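Local coordinates for protein quinoline 2-oxidoreductase large subunit (Pseudomonas putida, PDB 1T3Q) that carries the molybdenum and molybdopterin cytosine dinucleotide of a molybdenum hydroxylase that probably oxidises quinoline at carbon 2, at residues V343-Y348 with N415-T420; V462-T467 with L635-G640. All blocks are in the same frame, centred on the assembly; numbering follows the deposited sequence.

Contact 1 of 2, residues V343-Y348 with N415-T420; sequences VILGVY and NRLGQT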
ATOM      1  N   VAL B 343      -2.558 -32.404  30.140  1.00 19.34           N
ATOM      2  CA  VAL B 343      -1.137 -32.758  30.182  1.00 19.72           C
ATOM      3  C   VAL B 343      -0.561 -32.695  31.594  1.00 19.93           C
ATOM      4  O   VAL B 343       0.650 -32.545  31.773  1.00 20.71           O
ATOM      5  CB  VAL B 343      -0.300 -31.813  29.280  1.00 19.54           C
ATOM      6  CG1 VAL B 343      -0.778 -31.899  27.830  1.00 19.51           C
ATOM      7  CG2 VAL B 343      -0.406 -30.386  29.786  1.00 18.58           C
ATOM      8  N   ILE B 344      -1.426 -32.824  32.594  1.00 19.31           N
ATOM      9  CA  ILE B 344      -1.013 -32.745  33.995  1.00 19.57           C
ATOM     10  C   ILE B 344       0.035 -33.780  34.440  1.00 19.63           C
ATOM     11  O   ILE B 344       0.774 -33.539  35.398  1.00 21.01           O
ATOM     12  CB  ILE B 344      -2.252 -32.834  34.932  1.00 20.97           C
ATOM     13  CG1 ILE B 344      -1.912 -32.267  36.310  1.00 23.51           C
ATOM     14  CG2 ILE B 344      -2.714 -34.278  35.072  1.00 23.03           C
ATOM     15  CD1 ILE B 344      -1.758 -30.753  36.319  1.00 24.54           C
ATOM     16  N   LEU B 345       0.112 -34.921  33.759  1.00 18.63           N
ATOM     17  CA  LEU B 345       1.083 -35.949  34.132  1.00 20.44           C
ATOM     18  C   LEU B 345       2.447 -35.649  33.538  1.00 20.78           C
ATOM     19  O   LEU B 345       3.457 -36.241  33.928  1.00 20.01           O
ATOM     20  CB  LEU B 345       0.623 -37.330  33.661  1.00 20.61           C
ATOM     21  CG  LEU B 345      -0.707 -37.795  34.255  1.00 21.30           C
ATOM     22  CD1 LEU B 345      -1.029 -39.197  33.758  1.00 21.38           C
ATOM     23  CD2 LEU B 345      -0.613 -37.770  35.769  1.00 20.73           C
ATOM     24  N   GLY B 346       2.462 -34.729  32.584  1.00 21.81           N
ATOM     25  CA  GLY B 346       3.702 -34.359  31.942  1.00 22.13           C
ATOM     26  C   GLY B 346       4.535 -35.528  31.448  1.00 21.67           C
ATOM     27  O   GLY B 346       4.091 -36.359  30.660  1.00 20.25           O
ATOM     28  N   VAL B 347       5.753 -35.593  31.962  1.00 21.71           N
ATOM     29  CA  VAL B 347       6.739 -36.588  31.574  1.00 22.55           C
ATOM     30  C   VAL B 347       6.771 -37.858  32.438  1.00 22.38           C
ATOM     31  O   VAL B 347       7.571 -38.768  32.194  1.00 20.67           O
ATOM     32  CB  VAL B 347       8.119 -35.877  31.599  1.00 25.76           C
ATOM     33  CG1 VAL B 347       9.026 -36.468  32.643  1.00 25.82           C
ATOM     34  CG2 VAL B 347       8.718 -35.870  30.238  1.00 27.46           C
ATOM     35  N   TYR B 348       5.871 -37.938  33.413  1.00 20.24           N
ATOM     36  CA  TYR B 348       5.875 -39.039  34.364  1.00 20.84           C
ATOM     37  C   TYR B 348       4.844 -40.145  34.218  1.00 21.07           C
ATOM     38  O   TYR B 348       3.794 -39.968  33.606  1.00 21.58           O
ATOM     39  CB  TYR B 348       5.767 -38.453  35.770  1.00 19.56           C
ATOM     40  CG  TYR B 348       6.691 -37.274  35.996  1.00 20.37           C
ATOM     41  CD1 TYR B 348       8.030 -37.465  36.333  1.00 20.45           C
ATOM     42  CD2 TYR B 348       6.229 -35.966  35.843  1.00 20.03           C
ATOM     43  CE1 TYR B 348       8.888 -36.376  36.517  1.00 20.31           C
ATOM     44  CE2 TYR B 348       7.074 -34.875  36.022  1.00 18.88           C
ATOM     45  CZ  TYR B 348       8.400 -35.086  36.359  1.00 19.90           C
ATOM     46  OH  TYR B 348       9.233 -34.004  36.536  1.00 19.67           O
ATOM     47  N   ASN B 415       0.280 -42.835  28.687  1.00 22.10           N
ATOM     48  CA  ASN B 415      -0.015 -42.643  30.099  1.00 21.56           C
ATOM     49  C   ASN B 415      -1.501 -42.727  30.417  1.00 21.66           C
ATOM     50  O   ASN B 415      -2.335 -42.886  29.528  1.00 20.96           O
ATOM     51  CB  ASN B 415       0.571 -41.314  30.616  1.00 22.01           C
ATOM     52  CG  ASN B 415      -0.107 -40.089  30.029  1.00 23.42           C
ATOM     53  OD1 ASN B 415      -1.263 -40.137  29.600  1.00 21.76           O
ATOM     54  ND2 ASN B 415       0.609 -38.967  30.037  1.00 21.11           N
ATOM     55  N   ARG B 416      -1.817 -42.627  31.702  1.00 22.24           N
ATOM     56  CA  ARG B 416      -3.195 -42.713  32.174  1.00 24.11           C
ATOM     57  C   ARG B 416      -4.170 -41.749  31.506  1.00 25.19           C
ATOM     58  O   ARG B 416      -5.356 -42.057  31.382  1.00 26.17           O
ATOM     59  CB  ARG B 416      -3.233 -42.504  33.692  1.00 23.23           C
ATOM     60  CG  ARG B 416      -4.634 -42.492  34.290  1.00 24.94           C
ATOM     61  CD  ARG B 416      -5.295 -43.869  34.244  1.00 23.93           C
ATOM     62  NE  ARG B 416      -6.652 -43.820  34.780  1.00 25.70           N
ATOM     63  CZ  ARG B 416      -7.700 -43.326  34.127  1.00 23.81           C
ATOM     64  NH1 ARG B 416      -8.895 -43.318  34.701  1.00 24.33           N
ATOM     65  NH2 ARG B 416      -7.561 -42.859  32.892  1.00 25.33           N
ATOM     66  N   LEU B 417      -3.684 -40.588  31.074  1.00 23.74           N
ATOM     67  CA  LEU B 417      -4.557 -39.606  30.447  1.00 24.20           C
ATOM     68  C   LEU B 417      -4.577 -39.673  28.921  1.00 24.39           C
ATOM     69  O   LEU B 417      -5.035 -38.747  28.252  1.00 24.01           O
ATOM     70  CB  LEU B 417      -4.185 -38.194  30.914  1.00 25.07           C
ATOM     71  CG  LEU B 417      -4.372 -37.954  32.420  1.00 24.99           C
ATOM     72  CD1 LEU B 417      -4.033 -36.517  32.756  1.00 25.86           C
ATOM     73  CD2 LEU B 417      -5.809 -38.256  32.820  1.00 26.72           C
ATOM     74  N   GLY B 418      -4.072 -40.775  28.379  1.00 23.40           N
ATOM     75  CA  GLY B 418      -4.088 -40.964  26.941  1.00 22.71           C
ATOM     76  C   GLY B 418      -3.042 -40.272  26.087  1.00 22.63           C
ATOM     77  O   GLY B 418      -3.229 -40.160  24.878  1.00 23.05           O
ATOM     78  N   GLN B 419      -1.957 -39.791  26.684  1.00 21.17           N
ATOM     79  CA  GLN B 419      -0.922 -39.157  25.875  1.00 21.51           C
ATOM     80  C   GLN B 419       0.137 -40.210  25.587  1.00 21.16           C
ATOM     81  O   GLN B 419       0.671 -40.833  26.504  1.00 21.86           O
ATOM     82  CB  GLN B 419      -0.276 -37.964  26.594  1.00 21.69           C
ATOM     83  CG  GLN B 419       0.688 -37.191  25.681  1.00 22.55           C
ATOM     84  CD  GLN B 419       1.417 -36.050  26.380  1.00 24.12           C
ATOM     85  OE1 GLN B 419       2.243 -36.272  27.267  1.00 23.28           O
ATOM     86  NE2 GLN B 419       1.116 -34.820  25.976  1.00 24.62           N
ATOM     87  N   THR B 420       0.432 -40.414  24.312  1.00 21.97           N
ATOM     88  CA  THR B 420       1.430 -41.401  23.927  1.00 22.87           C
ATOM     89  C   THR B 420       2.779 -40.744  23.658  1.00 22.28           C
ATOM     90  O   THR B 420       2.889 -39.851  22.819  1.00 22.84           O
ATOM     91  CB  THR B 420       0.990 -42.176  22.663  1.00 23.89           C
ATOM     92  OG1 THR B 420      -0.266 -42.822  22.914  1.00 24.90           O
ATOM     93  CG2 THR B 420       2.029 -43.235  22.295  1.00 22.89           C
TER
HETATM   94  O   HOH W   1       3.187 -38.970  31.145  1.00 19.93           O
HETATM   95  O   HOH W   2       1.512 -35.873  29.778  1.00 24.33           O
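The flat amide of N415 has CD1 of L345 over one face, 3.9 Å from its CG, while the backbone N-H of Q419 reaches OD1 from the other side of the plane, in a nearly straight bond (169°). With CG set between the backbone N and the carbonyl carbon (chi1 68°), the amide folds back over its own turn while ND2 faces 343-348. There ND2 donates to one water, at 2.8 Å, which donates to O of G346 and O of Y348. A second water joins O of G346 to OE1 of Q419 and takes a weak bond from ND2; OE1 also accepts from ND2 of N464 on strand 454-467. Were N415 an alanine, Q419 N would probably lose its acceptor, and both waters the N-H of ND2 that ties them to this loop. Beside the waters the leucines pack: CD1 of L345 meets CG of L417, and CD1 of L417 presses on CG2 of I344 at a tight 3.5 Å. Glycine suits position 346, where the type II' turn calls for positive phi. The two loops rest on V353 of strand 352-360 through L345, R416 and L417; V343 leans on F375 of helix 375-393, and V347 touches strand 454-467.

Contact 2 of 2, residues V462-T467 with L635-G640; sequences VFNEVT and LVLANG. Unlike the reference sequence in segment 462-467: E465 (reference Asp), V466 (reference Cys).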
ATOM      1  N   VAL B 462      11.113 -30.391  34.927  1.00 19.45           N
ATOM      2  CA  VAL B 462      11.298 -31.194  33.726  1.00 17.65           C
ATOM      3  C   VAL B 462       9.952 -31.224  33.015  1.00 18.15           C
ATOM      4  O   VAL B 462       8.915 -31.434  33.650  1.00 18.85           O
ATOM      5  CB  VAL B 462      11.745 -32.625  34.083  1.00 19.53           C
ATOM      6  CG1 VAL B 462      11.879 -33.460  32.819  1.00 19.50           C
ATOM      7  CG2 VAL B 462      13.078 -32.571  34.836  1.00 17.49           C
ATOM      8  N   PHE B 463       9.960 -31.020  31.703  1.00 18.55           N
ATOM      9  CA  PHE B 463       8.710 -30.981  30.957  1.00 19.48           C
ATOM     10  C   PHE B 463       8.746 -31.627  29.580  1.00 19.56           C
ATOM     11  O   PHE B 463       9.800 -31.993  29.056  1.00 19.04           O
ATOM     12  CB  PHE B 463       8.287 -29.521  30.740  1.00 18.35           C
ATOM     13  CG  PHE B 463       9.098 -28.817  29.676  1.00 19.78           C
ATOM     14  CD1 PHE B 463      10.378 -28.346  29.954  1.00 19.47           C
ATOM     15  CD2 PHE B 463       8.618 -28.717  28.372  1.00 19.14           C
ATOM     16  CE1 PHE B 463      11.172 -27.795  28.949  1.00 17.99           C
ATOM     17  CE2 PHE B 463       9.404 -28.170  27.359  1.00 20.16           C
ATOM     18  CZ  PHE B 463      10.688 -27.708  27.650  1.00 18.57           C
ATOM     19  N   ASN B 464       7.552 -31.758  29.010  1.00 18.51           N
ATOM     20  CA  ASN B 464       7.368 -32.228  27.648  1.00 19.26           C
ATOM     21  C   ASN B 464       6.315 -31.213  27.201  1.00 19.53           C
ATOM     22  O   ASN B 464       5.706 -30.555  28.048  1.00 19.14           O
ATOM     23  CB  ASN B 464       6.909 -33.701  27.589  1.00 19.46           C
ATOM     24  CG  ASN B 464       5.439 -33.897  27.885  1.00 23.11           C
ATOM     25  OD1 ASN B 464       4.783 -33.045  28.479  1.00 24.50           O
ATOM     26  ND2 ASN B 464       4.918 -35.052  27.483  1.00 21.28           N
ATOM     27  N   GLU B 465       6.116 -31.053  25.900  1.00 18.72           N
ATOM     28  CA  GLU B 465       5.186 -30.045  25.412  1.00 20.69           C
ATOM     29  C   GLU B 465       4.611 -30.408  24.050  1.00 18.71           C
ATOM     30  O   GLU B 465       5.332 -30.901  23.181  1.00 16.86           O
ATOM     31  CB  GLU B 465       5.946 -28.708  25.317  1.00 20.55           C
ATOM     32  CG  GLU B 465       5.300 -27.618  24.481  1.00 24.50           C
ATOM     33  CD  GLU B 465       6.259 -26.456  24.192  1.00 25.82           C
ATOM     34  OE1 GLU B 465       5.801 -25.427  23.657  1.00 27.89           O
ATOM     35  OE2 GLU B 465       7.469 -26.574  24.487  1.00 26.28           O
ATOM     36  N   VAL B 466       3.315 -30.169  23.859  1.00 18.68           N
ATOM     37  CA  VAL B 466       2.708 -30.450  22.564  1.00 18.24           C
ATOM     38  C   VAL B 466       3.027 -29.278  21.642  1.00 20.22           C
ATOM     39  O   VAL B 466       2.776 -28.121  21.991  1.00 20.61           O
ATOM     40  CB  VAL B 466       1.166 -30.628  22.673  1.00 19.68           C
ATOM     41  CG1 VAL B 466       0.850 -31.862  23.517  1.00 19.41           C
ATOM     42  CG2 VAL B 466       0.526 -29.388  23.274  1.00 19.32           C
ATOM     43  N   THR B 467       3.604 -29.573  20.478  1.00 20.47           N
ATOM     44  CA  THR B 467       3.956 -28.532  19.512  1.00 20.89           C
ATOM     45  C   THR B 467       3.364 -28.854  18.145  1.00 21.85           C
ATOM     46  O   THR B 467       2.757 -29.912  17.963  1.00 21.89           O
ATOM     47  CB  THR B 467       5.493 -28.381  19.367  1.00 21.43           C
ATOM     48  OG1 THR B 467       6.039 -29.537  18.718  1.00 21.85           O
ATOM     49  CG2 THR B 467       6.138 -28.228  20.728  1.00 20.03           C
ATOM     50  N   LEU B 635       0.674 -36.198  17.542  1.00 19.22           N
ATOM     51  CA  LEU B 635       1.269 -35.189  18.401  1.00 20.28           C
ATOM     52  C   LEU B 635       2.747 -35.081  18.050  1.00 19.85           C
ATOM     53  O   LEU B 635       3.346 -36.039  17.570  1.00 19.24           O
ATOM     54  CB  LEU B 635       1.160 -35.599  19.871  1.00 20.11           C
ATOM     55  CG  LEU B 635      -0.209 -35.943  20.460  1.00 21.10           C
ATOM     56  CD1 LEU B 635      -0.033 -36.300  21.926  1.00 20.32           C
ATOM     57  CD2 LEU B 635      -1.157 -34.765  20.306  1.00 20.52           C
ATOM     58  N   VAL B 636       3.320 -33.909  18.282  1.00 19.60           N
ATOM     59  CA  VAL B 636       4.744 -33.685  18.055  1.00 18.90           C
ATOM     60  C   VAL B 636       5.213 -33.102  19.388  1.00 19.30           C
ATOM     61  O   VAL B 636       5.160 -31.892  19.607  1.00 18.82           O
ATOM     62  CB  VAL B 636       4.997 -32.685  16.910  1.00 19.24           C
ATOM     63  CG1 VAL B 636       6.502 -32.420  16.764  1.00 17.95           C
ATOM     64  CG2 VAL B 636       4.447 -33.250  15.599  1.00 17.69           C
ATOM     65  N   LEU B 637       5.655 -33.982  20.279  1.00 18.32           N
ATOM     66  CA  LEU B 637       6.088 -33.591  21.613  1.00 18.49           C
ATOM     67  C   LEU B 637       7.547 -33.181  21.744  1.00 18.66           C
ATOM     68  O   LEU B 637       8.442 -33.951  21.418  1.00 20.00           O
ATOM     69  CB  LEU B 637       5.834 -34.733  22.592  1.00 19.32           C
ATOM     70  CG  LEU B 637       4.420 -35.317  22.609  1.00 21.21           C
ATOM     71  CD1 LEU B 637       4.349 -36.456  23.608  1.00 20.05           C
ATOM     72  CD2 LEU B 637       3.421 -34.224  22.951  1.00 21.39           C
ATOM     73  N   ALA B 638       7.777 -31.963  22.227  1.00 17.90           N
ATOM     74  CA  ALA B 638       9.136 -31.480  22.457  1.00 18.56           C
ATOM     75  C   ALA B 638       9.346 -31.666  23.954  1.00 18.21           C
ATOM     76  O   ALA B 638       8.393 -31.953  24.679  1.00 17.53           O
ATOM     77  CB  ALA B 638       9.251 -30.010  22.084  1.00 18.45           C
ATOM     78  N   ASN B 639      10.576 -31.508  24.433  1.00 15.66           N
ATOM     79  CA  ASN B 639      10.815 -31.677  25.861  1.00 15.41           C
ATOM     80  C   ASN B 639      12.061 -30.938  26.308  1.00 14.95           C
ATOM     81  O   ASN B 639      12.835 -30.449  25.487  1.00 16.45           O
ATOM     82  CB  ASN B 639      10.941 -33.172  26.209  1.00 16.20           C
ATOM     83  CG  ASN B 639      12.227 -33.787  25.686  1.00 16.56           C
ATOM     84  OD1 ASN B 639      13.251 -33.796  26.372  1.00 20.98           O
ATOM     85  ND2 ASN B 639      12.184 -34.287  24.462  1.00 16.31           N
ATOM     86  N   GLY B 640      12.242 -30.851  27.617  1.00 16.11           N
ATOM     87  CA  GLY B 640      13.404 -30.174  28.147  1.00 18.08           C
ATOM     88  C   GLY B 640      13.323 -30.058  29.648  1.00 19.20           C
ATOM     89  O   GLY B 640      12.516 -30.728  30.298  1.00 18.24           O
TER
HETATM   90  O   HOH W   3       1.416 -31.889  19.556  1.00 18.99           O
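F463 and G640 face each other as a hydrogen-bonded pair of antiparallel strands, and E465 with A638 is the next such pair. Their backbone bonds run from the nearly straight F463 N to G640 O (178°) to the short, more bent E465 N to A638 O, 2.7 Å. Between them, N464 and N639 form a non-hydrogen-bonded pair in which the CA of N464 offers a CA-H...O contact to O of A638; L637 CA does the same for O of E465.

Threonine suits position 467 because its hydroxyl adds a second bond to that of the backbone N. N and OG1 of T467 both donate to O of V636, from opposite faces of its carbonyl plane, OG1 at 2.7 Å. The torsion that places OG1 between the backbone N and the carbonyl carbon (chi1 69°) also leaves CG2 3.8 Å from CB of A638.

The aromatic contact depends on glycine. The F463 ring lies across G640, whose N sits 3.4 Å above the ring plane, toward its rim; a CB on this residue would collide with CE1. An aromatic ring covering a cross-strand glycine is a recognised pairing in antiparallel sheets.

On the face that V466 and L637 share with N464 and N639, CG1 of V466 meets CD2 of L637 at 3.5 Å. Of the polar ends, ND2 of N464 donates to Q419, the carboxylate of E465 bonds to S547 through OE1, and OG1 of T467 also accepts from N of G740.

The strands belong to a four-stranded mixed sheet, with 454-467 outermost within this chain, in the molybdopterin cofactor-binding domain characteristic of the xanthine dehydrogenase family. The side chain of T467 comes within about 6 Å of the pterin cytosine dinucleotide, and E465 touches E743, a residue of the molybdenum pocket.

Both contacts are buried, but contact 2 more completely: all its touching residues are buried, whereas V343, R416 and L417 of contact 1 are partly exposed. The centre of contact 2 is about 14 Å from the centre of the chain. Contact 1 joins two irregular loops that share no direct hydrogen bond and rely on leucine packing and bridging waters; contact 2 joins regular strands through direct backbone bonds. They hold different elements, yet meet: OE1 of Q419 and ND2 of N464 lie 2.9 Å apart, probably hydrogen-bonded, and OH of Y348 packs on V462. The loops thus lie against strand 454-467 at V462, N464 and V466, and the adjacent T467 comes near the cofactor.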